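Local coordinates for D-alanyl-D-alanine carboxypeptidase (Vibrio cholerae, PDB 5TR7), which probably removes the terminal D-alanine from the peptide stems of cell-wall precursors, as a serine-type, penicillin-binding carboxypeptidase of the peptidase S11 family, at residues T41-G46 against G157-R162; V61-A66 against M106-A111; V87-R92 against Q174-N179; K131-T136 against P150-L155; T202-T205 against G209-L212. All coordinates share one frame; numbering follows the deposited sequence.

Contact 1: T41-G46 against G157-R162; sequences TSYVIG and GQALIR
Leu160 reaches helix 41-46 with one methyl, CD2, which lies 3.4 Å from Ser42 OG and 3.8 Å from Tyr43 CA. That methyl sits between the serine hydroxyl and the start of the tyrosine side chain, and it also comes up to the edge of the tyrosine ring. Tyr43 and Leu160 run past one another in opposite directions, each toward the other's helix. With CG anti to the backbone N (chi1 -178°), the Tyr43 ring swings over to Ala159, where CE2 packs against Ala159 CB at 3.6 Å. Ala159 O lies in the plane of the ring at that same edge, 3.5 Å from Tyr43 CE2.

No hydrogen bond spans the two segments; the polar ends are held from further out. Ser42 OG is bonded to Tyr171 OH and to Met39 O of its own helix, while Tyr43 OH binds Asp163 OD2 and Gln47 NE2. The ring also makes an edge-to-face pair with Trp124.

The two short helical segments run nearly parallel, 25° apart, with their axes 10.2 Å from each other. This is buried packing between helix 37-50, whose first turn carries Lys38, the predicted proton acceptor, with Ser35 just before it, and helix 150-163. Helix 37-50 is flanked by helices 114-127 and 87-95, and helix 165-168 touches both partners.

Contact 2: V61-A66 against M106-A111; sequences VISKNA and MAEHVA
Glu108 spans the gap between helix and loop by itself, and its two carboxylate oxygens take one donor each. Ser63 OG donates to Glu108 OE1 over 2.7 Å, arriving on the syn side of that oxygen and somewhat out of the carboxylate plane. Asn65 ND2 gives a nearly straight bond to Glu108 OE2, 2.9 Å long with 170° at the hydrogen, and it meets the oxygen almost along the C-O bond. The acceptor lies in the plane of the Asn65 amide, but the amide and carboxylate planes are turned 71° from each other. With both oxygens engaged by different residues, rotation of the carboxylate about its last torsion is restrained.

The loop is shaped to present these donors. Ser63 OG, which sits between its own backbone N and carbonyl carbon (chi1 74°), also accepts from Asn65 N at 3.0 Å, forming an ST turn that brings the two donor side chains to the same carboxylate. The segment begins at the end of strand 59-61, in a small two-stranded sheet, and runs on into the loop; Glu108 belongs to helix 100-111, so the bonds tie the loop that leaves this sheet to the helix.

Away from this grip the contact is loose. The backbones stay well apart, Ser63 CA and Glu108 CA being 8.6 Å from each other at their nearest, and Lys64 leads its chain away toward the surface. On the inner side Ile62 and Ala66 touch Ala105, and further along the helix His109 NE2 is hydrogen-bonded to Asp58 OD2.

Contact 3: V87-R92 against Q174-N179; sequences VSDLNR and QKFTYN
Arg92 CB stands squarely over the Phe176 ring, 3.6 Å from the ring centroid and only 1° off the normal, a textbook CH-pi contact. Following the arginine outward, CG is anti to the carbonyl carbon (chi1 -67°) and the chain stays extended as far as NE. CD comes down again at the rim of the same ring, 3.7 Å from Phe176 CE1. There the chain leaves the phenylalanine: NE makes a salt bridge to Glu173 OE1, just before the strand, and NH1 turns back toward Ser88 O, a weak hydrogen bond of 3.3 Å. The guanidinium plane is inclined 46° to the ring, so it is the aliphatic part of Arg92 that packs on the ring, while its charge is met by Glu173.

Asp89, one turn earlier on the same helix, takes the ring's edge. Its OD1 lies in the ring plane 3.4 Å from Phe176 CZ, where the slightly positive C-H rim probably suits a carboxylate oxygen, and the backbone Asp89 O is 3.5 Å from Phe176 CE2.

Phe176 thus fits against one side of helix 87-95, with Arg92 over a face and Asp89 at the edge. Its backbone O accepts from Gln97 NE2. This is surface packing of a two-stranded antiparallel hairpin, strands 175-178 and 181-184, on a helix of the predicted carboxypeptidase domain.

Contact 4: K131-T136 against P150-L155; sequences KNSHFT and PYDLAL
Asp152 OD2 takes two hydrogen bonds from the loop 131-136, one on each of its lone pairs. Asn132 N donates to the syn side, the side of the other carboxylate oxygen, over 2.9 Å and with a bent 140° at the hydrogen. Ser133 OG comes to the anti side, 2.7 Å from Asp152 OD2. Two further backbone nitrogens are close without bonding: Ser133 N stands 3.3 Å from the same oxygen at a poor angle, and Lys131 N is 3.6 Å away. The two hydrogen bonds on OD2, one from the backbone and one from a hydroxyl, would be expected to favour the ionised carboxylate.

The serine hydroxyl has a second partner in Ser148 OG, just before helix 150-163. With its OG anti to the carbonyl carbon (chi1 -61°), Ser133 points at the carboxylate, and the hydroxyl also lies against the aspartate chain, 3.1 Å from Asp152 CB. On the helix side, Asp152 N is hydrogen-bonded to Thr149 OG1, so the aspartate is held by its backbone as well as by its side chain at the first turn of the helix.

Beyond these bonds the loop is fixed by Phe135 N to Asn122 OD1 and His134 ND1 to Asn145 O. The loop follows helix 114-127 and lies over the N-terminal turn of helix 150-163; Phe135 packs on helices 114-127 and 37-50, while Pro150 and Ala154 of the helix rest on strand 10-15.

Contact 5: T202-T205 against G209-L212; sequences TGHT and GYNL
Asn211 and His204 have the largest surfaces buried between these strands, and they work on opposite faces of the sheet. Asn211 ND2 donates to Thr205 OG1 over 3.0 Å, with the hydroxyl lying in the amide plane. The same Thr205 OG1 is bonded to Ser32 O, and Asn211 OD1 accepts from Gly229 N on the next strand, so both ends of the amide are tied. On the other face, His204 turns its CD2 edge onto the middle of the Tyr210 ring, an edge-to-face pair with centroids 4.6 Å apart and planes at 81°. Having CG anti to the backbone N (chi1 -173°) also lays the imidazole over Gly209 O, which sits above one face toward the rim.

The strands form an antiparallel hairpin within the five-stranded sheet. Gly203 with Asn211, and Thr205 with Gly209, are the hydrogen-bonded pairs; Asn211 N to Gly203 O is 2.7 Å and Thr205 N to Gly209 O 2.9 Å. Strand 196-205 is an outermost strand of this sheet and carries Lys201, predicted to bind substrate, in a KTG motif with Thr202 and Gly203. Gly203 lies close to the predicted nucleophile Ser35, and Arg236, one of the residues around the bound nitrite ion, hydrogen-bonds through NH1 to Asn211 O.

Contacts 1 and 5 are buried, contact 4 is partly so, and contacts 2 and 3 lie at the surface. Contacts 1 and 4 share helix 150-163, fastened at its first turn by a carboxylate and further along by apolar packing. Contacts 2 and 4 both rest on an acid facing a loop, but Glu108 spreads its donors over two oxygens whereas Asp152 gathers them on one. Contact 3 relies on an aromatic ring against a helix, and only contact 5 has backbone hydrogen bonds between strands, to which it adds an amide-hydroxyl bond and an aromatic pair. Met106 packs against Ile45 and Leu90, joining contact 2 to contacts 1 and 3; contact 5 stands apart in the sheet.

Contact 1: T41-G46 against G157-R162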
# COMPACT_ATOMS: atom_id res chain seq x y z
N THR A 41 -2.71 3.13 -5.88
CA THR A 41 -3.74 4.17 -5.90
C THR A 41 -3.22 5.44 -5.25
O THR A 41 -3.35 6.56 -5.80
CB THR A 41 -5.01 3.66 -5.22
OG1 THR A 41 -5.56 2.60 -6.02
CG2 THR A 41 -6.04 4.75 -5.04
N SER A 42 -2.58 5.28 -4.10
CA SER A 42 -2.05 6.45 -3.39
C SER A 42 -0.87 7.03 -4.18
O SER A 42 -0.60 8.22 -4.06
CB SER A 42 -1.61 6.13 -1.98
OG SER A 42 -0.33 5.55 -2.01
N TYR A 43 -0.16 6.20 -4.95
CA TYR A 43 0.97 6.70 -5.72
C TYR A 43 0.43 7.65 -6.78
O TYR A 43 0.93 8.78 -6.93
CB TYR A 43 1.82 5.56 -6.35
CG TYR A 43 3.04 6.08 -7.12
CD1 TYR A 43 2.92 6.46 -8.43
CD2 TYR A 43 4.30 6.22 -6.52
CE1 TYR A 43 3.98 7.03 -9.12
CE2 TYR A 43 5.39 6.74 -7.22
CZ TYR A 43 5.23 7.16 -8.52
OH TYR A 43 6.28 7.69 -9.20
N VAL A 44 -0.59 7.22 -7.53
CA VAL A 44 -1.19 8.08 -8.55
C VAL A 44 -1.75 9.36 -7.93
O VAL A 44 -1.51 10.48 -8.41
CB VAL A 44 -2.30 7.35 -9.34
CG1 VAL A 44 -2.92 8.27 -10.40
CG2 VAL A 44 -1.74 6.10 -10.03
N ILE A 45 -2.46 9.21 -6.81
CA ILE A 45 -2.99 10.40 -6.10
C ILE A 45 -1.84 11.37 -5.72
O ILE A 45 -1.93 12.56 -5.88
CB ILE A 45 -3.77 9.97 -4.86
CG1 ILE A 45 -5.06 9.25 -5.29
CG2 ILE A 45 -4.09 11.15 -3.95
CD1 ILE A 45 -5.70 8.51 -4.09
N GLY A 46 -0.73 10.83 -5.27
CA GLY A 46 0.44 11.63 -4.86
C GLY A 46 0.99 12.41 -6.05
O GLY A 46 1.30 13.61 -5.94
N GLY A 157 6.73 0.33 -3.26
CA GLY A 157 6.95 0.92 -1.92
C GLY A 157 8.10 1.92 -2.01
O GLY A 157 8.03 3.02 -1.45
N GLN A 158 9.20 1.52 -2.67
CA GLN A 158 10.37 2.36 -2.84
C GLN A 158 9.98 3.66 -3.57
O GLN A 158 10.41 4.76 -3.18
CB GLN A 158 11.45 1.61 -3.66
CG GLN A 158 12.69 2.43 -4.00
CD GLN A 158 13.62 1.76 -5.00
OE1 GLN A 158 13.21 1.21 -6.00
NE2 GLN A 158 14.88 1.73 -4.66
N ALA A 159 9.20 3.53 -4.64
CA ALA A 159 8.76 4.70 -5.42
C ALA A 159 7.90 5.66 -4.62
O ALA A 159 7.93 6.87 -4.88
CB ALA A 159 7.98 4.25 -6.65
N LEU A 160 7.10 5.11 -3.71
CA LEU A 160 6.28 5.96 -2.87
C LEU A 160 7.16 6.87 -2.02
O LEU A 160 6.92 8.07 -1.89
CB LEU A 160 5.38 5.16 -1.92
CG LEU A 160 4.06 4.61 -2.39
CD1 LEU A 160 3.53 3.55 -1.39
CD2 LEU A 160 3.05 5.72 -2.67
N ILE A 161 8.14 6.28 -1.37
CA ILE A 161 9.08 7.05 -0.53
C ILE A 161 9.90 7.97 -1.37
O ILE A 161 10.14 9.11 -1.05
CB ILE A 161 10.01 6.07 0.12
CG1 ILE A 161 9.22 5.13 1.04
CG2 ILE A 161 11.16 6.78 0.81
CD1 ILE A 161 10.02 3.93 1.53
N ARG A 162 10.31 7.50 -2.53
CA ARG A 162 11.18 8.32 -3.38
C ARG A 162 10.56 9.44 -4.12
O ARG A 162 11.18 10.50 -4.27
CB ARG A 162 11.81 7.39 -4.46
CG ARG A 162 12.84 8.02 -5.36
CD ARG A 162 12.52 7.59 -6.79
NE ARG A 162 12.68 6.20 -7.06
CZ ARG A 162 12.03 5.48 -7.97
NH1 ARG A 162 10.97 5.86 -8.68
NH2 ARG A 162 12.37 4.24 -8.09

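Contact 2: V61-A66 against M106-A111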
# COMPACT_ATOMS: atom_id res chain seq x y z
N VAL A 61 -17.07 14.63 -4.49
CA VAL A 61 -18.40 14.04 -4.57
C VAL A 61 -18.29 12.53 -4.32
O VAL A 61 -17.40 11.85 -4.85
CB VAL A 61 -18.96 14.15 -5.98
CG1 VAL A 61 -20.34 13.51 -6.06
CG2 VAL A 61 -19.04 15.60 -6.41
N ILE A 62 -19.20 12.00 -3.52
CA ILE A 62 -19.23 10.61 -3.26
C ILE A 62 -20.36 10.07 -4.12
O ILE A 62 -21.50 10.40 -3.89
CB ILE A 62 -19.50 10.34 -1.78
CG1 ILE A 62 -18.50 11.08 -0.91
CG2 ILE A 62 -19.56 8.85 -1.55
CD1 ILE A 62 -17.03 10.79 -1.23
N SER A 63 -20.03 9.24 -5.10
CA SER A 63 -21.06 8.69 -6.04
C SER A 63 -21.61 7.36 -5.52
O SER A 63 -21.14 6.83 -4.48
CB SER A 63 -20.44 8.38 -7.38
OG SER A 63 -19.64 7.19 -7.28
N LYS A 64 -22.55 6.84 -6.29
CA LYS A 64 -23.18 5.53 -6.11
C LYS A 64 -22.12 4.43 -6.02
O LYS A 64 -22.30 3.45 -5.32
CB LYS A 64 -24.00 5.13 -7.35
CG LYS A 64 -25.33 5.82 -7.60
CD LYS A 64 -26.04 5.17 -8.82
CE LYS A 64 -27.52 5.51 -8.93
NZ LYS A 64 -28.14 4.70 -10.02
N ASN A 65 -21.03 4.58 -6.76
CA ASN A 65 -19.99 3.57 -6.82
C ASN A 65 -19.10 3.55 -5.61
O ASN A 65 -18.52 2.54 -5.32
CB ASN A 65 -19.15 3.79 -8.03
CG ASN A 65 -19.94 3.70 -9.28
OD1 ASN A 65 -20.92 2.95 -9.39
ND2 ASN A 65 -19.54 4.48 -10.23
N ALA A 66 -18.97 4.68 -4.93
CA ALA A 66 -18.23 4.76 -3.71
C ALA A 66 -19.11 4.39 -2.44
O ALA A 66 -18.62 4.36 -1.33
CB ALA A 66 -17.66 6.18 -3.61
N MET A 106 -11.76 8.58 -4.80
CA MET A 106 -10.57 9.31 -5.33
C MET A 106 -10.31 8.97 -6.79
O MET A 106 -9.97 9.83 -7.60
CB MET A 106 -9.30 9.07 -4.50
CG MET A 106 -9.33 9.79 -3.15
SD MET A 106 -9.48 11.60 -3.34
CE MET A 106 -7.99 12.00 -4.27
N ALA A 107 -10.53 7.71 -7.14
CA ALA A 107 -10.35 7.27 -8.51
C ALA A 107 -11.20 8.13 -9.44
O ALA A 107 -10.71 8.68 -10.45
CB ALA A 107 -10.71 5.80 -8.61
N GLU A 108 -12.46 8.31 -9.03
CA GLU A 108 -13.38 9.11 -9.81
C GLU A 108 -13.02 10.58 -9.81
O GLU A 108 -13.12 11.23 -10.85
CB GLU A 108 -14.82 8.90 -9.36
CG GLU A 108 -15.37 7.51 -9.60
CD GLU A 108 -16.82 7.34 -9.16
OE1 GLU A 108 -17.39 8.17 -8.37
OE2 GLU A 108 -17.44 6.37 -9.66
N HIS A 109 -12.59 11.11 -8.68
CA HIS A 109 -12.24 12.54 -8.61
C HIS A 109 -11.02 12.82 -9.51
O HIS A 109 -10.88 13.89 -10.08
CB HIS A 109 -11.89 12.89 -7.15
CG HIS A 109 -11.52 14.32 -6.93
ND1 HIS A 109 -12.45 15.33 -7.00
CD2 HIS A 109 -10.35 14.91 -6.60
CE1 HIS A 109 -11.88 16.47 -6.72
NE2 HIS A 109 -10.60 16.26 -6.50
N VAL A 110 -10.09 11.87 -9.56
CA VAL A 110 -8.89 12.03 -10.36
C VAL A 110 -9.09 11.84 -11.86
O VAL A 110 -8.67 12.66 -12.62
CB VAL A 110 -7.75 11.11 -9.89
CG1 VAL A 110 -6.62 11.04 -10.88
CG2 VAL A 110 -7.20 11.56 -8.55
N ALA A 111 -9.76 10.77 -12.27
CA ALA A 111 -9.91 10.46 -13.69
C ALA A 111 -11.34 10.25 -14.21
O ALA A 111 -11.50 9.67 -15.27
CB ALA A 111 -9.06 9.21 -13.98

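Contact 3: V87-R92 against Q174-N179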
# COMPACT_ATOMS: atom_id res chain seq x y z
N VAL A 87 -10.30 15.77 -0.03
CA VAL A 87 -9.24 14.93 -0.59
C VAL A 87 -8.30 14.42 0.50
O VAL A 87 -8.05 13.25 0.55
CB VAL A 87 -8.42 15.66 -1.67
CG1 VAL A 87 -7.10 14.97 -1.97
CG2 VAL A 87 -9.23 15.79 -2.94
N SER A 88 -7.83 15.27 1.39
CA SER A 88 -6.95 14.77 2.45
C SER A 88 -7.57 13.69 3.31
O SER A 88 -6.92 12.76 3.66
CB SER A 88 -6.40 15.88 3.34
OG SER A 88 -7.43 16.50 4.02
N ASP A 89 -8.86 13.77 3.54
CA ASP A 89 -9.58 12.85 4.36
C ASP A 89 -9.76 11.53 3.61
O ASP A 89 -9.56 10.45 4.19
CB ASP A 89 -10.90 13.45 4.80
CG ASP A 89 -10.73 14.56 5.78
OD1 ASP A 89 -9.96 14.34 6.76
OD2 ASP A 89 -11.45 15.60 5.65
N LEU A 90 -10.14 11.59 2.34
CA LEU A 90 -10.26 10.36 1.58
C LEU A 90 -8.90 9.61 1.50
O LEU A 90 -8.84 8.37 1.55
CB LEU A 90 -10.77 10.65 0.15
CG LEU A 90 -12.27 10.97 0.05
CD1 LEU A 90 -12.61 11.35 -1.41
CD2 LEU A 90 -13.18 9.82 0.50
N ASN A 91 -7.83 10.39 1.30
CA ASN A 91 -6.48 9.85 1.27
C ASN A 91 -6.11 9.04 2.49
O ASN A 91 -5.59 7.96 2.38
CB ASN A 91 -5.52 11.00 1.16
CG ASN A 91 -4.94 11.06 -0.12
OD1 ASN A 91 -5.37 11.80 -1.00
ND2 ASN A 91 -3.97 10.21 -0.30
N ARG A 92 -6.36 9.63 3.64
CA ARG A 92 -6.16 8.91 4.91
C ARG A 92 -7.08 7.73 5.02
O ARG A 92 -6.70 6.71 5.56
CB ARG A 92 -6.31 9.83 6.09
CG ARG A 92 -5.20 10.82 6.10
CD ARG A 92 -5.28 11.84 7.22
NE ARG A 92 -3.97 12.46 7.30
CZ ARG A 92 -3.48 13.31 6.39
NH1 ARG A 92 -4.20 13.72 5.35
NH2 ARG A 92 -2.26 13.79 6.55
N GLN A 174 -0.94 6.54 12.73
CA GLN A 174 -1.45 5.33 13.41
C GLN A 174 -2.92 5.16 13.43
O GLN A 174 -3.43 4.02 13.71
CB GLN A 174 -0.93 5.36 14.87
CG GLN A 174 0.58 5.17 14.90
CD GLN A 174 1.17 5.03 16.31
OE1 GLN A 174 0.56 5.31 17.32
NE2 GLN A 174 2.37 4.59 16.35
N LYS A 175 -3.63 6.26 13.22
CA LYS A 175 -5.08 6.17 13.22
C LYS A 175 -5.72 7.32 12.52
O LYS A 175 -5.09 8.31 12.24
CB LYS A 175 -5.59 6.16 14.64
CG LYS A 175 -5.32 7.41 15.45
CD LYS A 175 -5.48 6.95 16.95
CE LYS A 175 -5.31 8.04 17.96
NZ LYS A 175 -6.50 8.93 17.99
N PHE A 176 -7.00 7.16 12.25
CA PHE A 176 -7.75 8.18 11.59
C PHE A 176 -9.19 7.97 11.93
O PHE A 176 -9.67 6.85 11.94
CB PHE A 176 -7.59 8.09 10.09
CG PHE A 176 -8.29 9.16 9.35
CD1 PHE A 176 -7.91 10.48 9.51
CD2 PHE A 176 -9.24 8.84 8.38
CE1 PHE A 176 -8.56 11.49 8.80
CE2 PHE A 176 -9.87 9.84 7.63
CZ PHE A 176 -9.55 11.15 7.85
N THR A 177 -9.83 9.09 12.23
CA THR A 177 -11.22 9.19 12.51
C THR A 177 -12.00 9.92 11.38
O THR A 177 -11.61 11.00 10.94
CB THR A 177 -11.39 9.98 13.80
OG1 THR A 177 -10.68 9.31 14.82
CG2 THR A 177 -12.89 10.10 14.20
N TYR A 178 -13.10 9.31 10.96
CA TYR A 178 -14.02 9.91 10.02
C TYR A 178 -15.45 9.57 10.47
O TYR A 178 -15.79 8.41 10.76
CB TYR A 178 -13.80 9.48 8.56
CG TYR A 178 -14.83 10.11 7.68
CD1 TYR A 178 -14.81 11.49 7.41
CD2 TYR A 178 -15.85 9.35 7.15
CE1 TYR A 178 -15.79 12.09 6.62
CE2 TYR A 178 -16.84 9.93 6.38
CZ TYR A 178 -16.79 11.29 6.10
OH TYR A 178 -17.79 11.79 5.36
N ASN A 179 -16.26 10.63 10.60
CA ASN A 179 -17.61 10.53 10.96
C ASN A 179 -17.80 9.81 12.32
O ASN A 179 -18.74 9.11 12.54
CB ASN A 179 -18.35 9.79 9.83
CG ASN A 179 -19.79 10.21 9.72
OD1 ASN A 179 -20.16 11.32 10.00
ND2 ASN A 179 -20.59 9.34 9.26

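Contact 4: K131-T136 against P150-L155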
# COMPACT_ATOMS: atom_id res chain seq x y z
N LYS A 131 7.08 -4.75 -14.34
CA LYS A 131 6.77 -5.51 -15.56
C LYS A 131 5.90 -6.75 -15.34
O LYS A 131 5.41 -7.29 -16.30
CB LYS A 131 8.08 -5.87 -16.23
CG LYS A 131 9.02 -4.67 -16.35
CD LYS A 131 10.16 -4.96 -17.30
CE LYS A 131 11.02 -6.10 -16.78
NZ LYS A 131 12.18 -6.38 -17.68
N ASN A 132 5.70 -7.17 -14.09
CA ASN A 132 4.85 -8.32 -13.81
C ASN A 132 3.65 -7.95 -12.95
O ASN A 132 3.19 -8.72 -12.12
CB ASN A 132 5.69 -9.41 -13.15
CG ASN A 132 6.65 -10.08 -14.11
OD1 ASN A 132 6.40 -10.24 -15.29
ND2 ASN A 132 7.72 -10.56 -13.57
N SER A 133 3.13 -6.76 -13.19
CA SER A 133 1.98 -6.28 -12.47
C SER A 133 0.90 -5.76 -13.40
O SER A 133 1.21 -5.21 -14.44
CB SER A 133 2.40 -5.16 -11.52
OG SER A 133 3.36 -5.63 -10.56
N HIS A 134 -0.35 -5.98 -13.05
CA HIS A 134 -1.44 -5.42 -13.81
C HIS A 134 -2.63 -5.18 -12.87
O HIS A 134 -3.02 -6.05 -12.12
CB HIS A 134 -1.85 -6.30 -14.97
CG HIS A 134 -2.84 -5.66 -15.89
ND1 HIS A 134 -4.19 -5.90 -15.83
CD2 HIS A 134 -2.67 -4.73 -16.85
CE1 HIS A 134 -4.81 -5.16 -16.73
NE2 HIS A 134 -3.90 -4.44 -17.37
N PHE A 135 -3.21 -4.01 -12.95
CA PHE A 135 -4.34 -3.66 -12.13
C PHE A 135 -5.65 -3.56 -12.90
O PHE A 135 -5.66 -3.14 -14.08
CB PHE A 135 -4.02 -2.36 -11.40
CG PHE A 135 -2.73 -2.42 -10.61
CD1 PHE A 135 -2.68 -3.03 -9.39
CD2 PHE A 135 -1.56 -1.92 -11.14
CE1 PHE A 135 -1.49 -3.11 -8.67
CE2 PHE A 135 -0.39 -1.94 -10.44
CZ PHE A 135 -0.33 -2.54 -9.18
N THR A 136 -6.75 -3.95 -12.25
CA THR A 136 -8.10 -3.87 -12.81
C THR A 136 -9.03 -2.94 -12.03
O THR A 136 -10.13 -2.65 -12.47
CB THR A 136 -8.76 -5.24 -12.92
OG1 THR A 136 -8.80 -5.84 -11.61
CG2 THR A 136 -7.96 -6.11 -13.92
N PRO A 150 6.10 -9.83 -5.41
CA PRO A 150 6.80 -9.21 -4.30
C PRO A 150 7.82 -8.19 -4.75
O PRO A 150 7.98 -7.15 -4.10
CB PRO A 150 7.53 -10.37 -3.65
CG PRO A 150 6.65 -11.53 -3.92
CD PRO A 150 5.98 -11.28 -5.23
N TYR A 151 8.55 -8.51 -5.81
CA TYR A 151 9.56 -7.60 -6.30
C TYR A 151 8.91 -6.31 -6.79
O TYR A 151 9.35 -5.23 -6.39
CB TYR A 151 10.36 -8.23 -7.43
CG TYR A 151 11.39 -7.30 -7.99
CD1 TYR A 151 12.50 -6.93 -7.22
CD2 TYR A 151 11.25 -6.76 -9.25
CE1 TYR A 151 13.41 -6.00 -7.71
CE2 TYR A 151 12.17 -5.85 -9.74
CZ TYR A 151 13.27 -5.52 -8.99
OH TYR A 151 14.18 -4.64 -9.51
N ASP A 152 7.87 -6.42 -7.61
CA ASP A 152 7.18 -5.23 -8.10
C ASP A 152 6.59 -4.39 -6.97
O ASP A 152 6.59 -3.17 -7.04
CB ASP A 152 6.10 -5.57 -9.10
CG ASP A 152 6.67 -6.10 -10.45
OD1 ASP A 152 7.90 -6.34 -10.59
OD2 ASP A 152 5.86 -6.27 -11.36
N LEU A 153 6.03 -5.07 -5.97
CA LEU A 153 5.50 -4.37 -4.82
C LEU A 153 6.63 -3.64 -4.05
O LEU A 153 6.42 -2.52 -3.58
CB LEU A 153 4.68 -5.35 -3.92
CG LEU A 153 3.38 -5.90 -4.57
CD1 LEU A 153 2.87 -7.13 -3.89
CD2 LEU A 153 2.33 -4.82 -4.56
N ALA A 154 7.84 -4.19 -4.04
CA ALA A 154 8.95 -3.52 -3.42
C ALA A 154 9.30 -2.25 -4.18
O ALA A 154 9.59 -1.20 -3.57
CB ALA A 154 10.16 -4.42 -3.43
N LEU A 155 9.33 -2.36 -5.52
CA LEU A 155 9.61 -1.18 -6.35
C LEU A 155 8.55 -0.14 -6.05
O LEU A 155 8.86 1.00 -5.92
CB LEU A 155 9.55 -1.52 -7.86
CG LEU A 155 10.67 -2.34 -8.48
CD1 LEU A 155 10.36 -2.78 -9.95
CD2 LEU A 155 11.99 -1.60 -8.41

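Contact 5: T202-T205 against G209-L212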
# COMPACT_ATOMS: atom_id res chain seq x y z
N THR A 202 -0.40 -2.85 4.58
CA THR A 202 -0.80 -4.15 4.98
C THR A 202 -1.90 -4.72 4.04
O THR A 202 -2.57 -4.02 3.36
CB THR A 202 -1.34 -3.92 6.38
OG1 THR A 202 -1.36 -5.12 7.09
CG2 THR A 202 -2.69 -3.25 6.35
N GLY A 203 -2.04 -6.02 4.00
CA GLY A 203 -3.14 -6.63 3.22
C GLY A 203 -3.27 -8.10 3.41
O GLY A 203 -2.39 -8.72 4.03
N HIS A 204 -4.31 -8.69 2.81
CA HIS A 204 -4.53 -10.15 2.90
C HIS A 204 -4.92 -10.69 1.52
O HIS A 204 -5.69 -10.06 0.80
CB HIS A 204 -5.63 -10.44 3.90
CG HIS A 204 -5.82 -11.89 4.18
ND1 HIS A 204 -6.55 -12.73 3.36
CD2 HIS A 204 -5.35 -12.67 5.18
CE1 HIS A 204 -6.52 -13.95 3.84
NE2 HIS A 204 -5.83 -13.93 4.97
N THR A 205 -4.40 -11.85 1.14
CA THR A 205 -4.73 -12.51 -0.16
C THR A 205 -5.40 -13.82 0.23
O THR A 205 -4.75 -14.69 0.79
CB THR A 205 -3.48 -12.75 -1.00
OG1 THR A 205 -2.82 -11.50 -1.30
CG2 THR A 205 -3.78 -13.45 -2.35
N GLY A 209 -2.51 -15.70 2.45
CA GLY A 209 -2.34 -15.21 3.83
C GLY A 209 -2.14 -13.73 3.98
O GLY A 209 -2.53 -12.97 3.11
N TYR A 210 -1.56 -13.33 5.10
CA TYR A 210 -1.31 -11.95 5.41
C TYR A 210 -0.05 -11.42 4.79
O TYR A 210 1.01 -12.07 4.83
CB TYR A 210 -1.26 -11.69 6.90
CG TYR A 210 -2.58 -11.96 7.58
CD1 TYR A 210 -3.51 -10.94 7.72
CD2 TYR A 210 -2.86 -13.17 8.14
CE1 TYR A 210 -4.71 -11.13 8.39
CE2 TYR A 210 -4.05 -13.38 8.82
CZ TYR A 210 -4.96 -12.36 8.94
OH TYR A 210 -6.12 -12.60 9.58
N ASN A 211 -0.16 -10.18 4.30
CA ASN A 211 0.93 -9.52 3.67
C ASN A 211 1.33 -8.22 4.34
O ASN A 211 0.50 -7.51 4.85
CB ASN A 211 0.45 -9.15 2.29
CG ASN A 211 -0.12 -10.32 1.54
OD1 ASN A 211 0.37 -11.44 1.65
ND2 ASN A 211 -1.17 -10.05 0.78
N LEU A 212 2.61 -7.85 4.18
CA LEU A 212 3.08 -6.57 4.59
C LEU A 212 4.17 -6.03 3.70
O LEU A 212 5.12 -6.73 3.39
CB LEU A 212 3.64 -6.64 6.01
CG LEU A 212 4.18 -5.31 6.56
CD1 LEU A 212 3.16 -4.17 6.53
CD2 LEU A 212 4.62 -5.52 8.01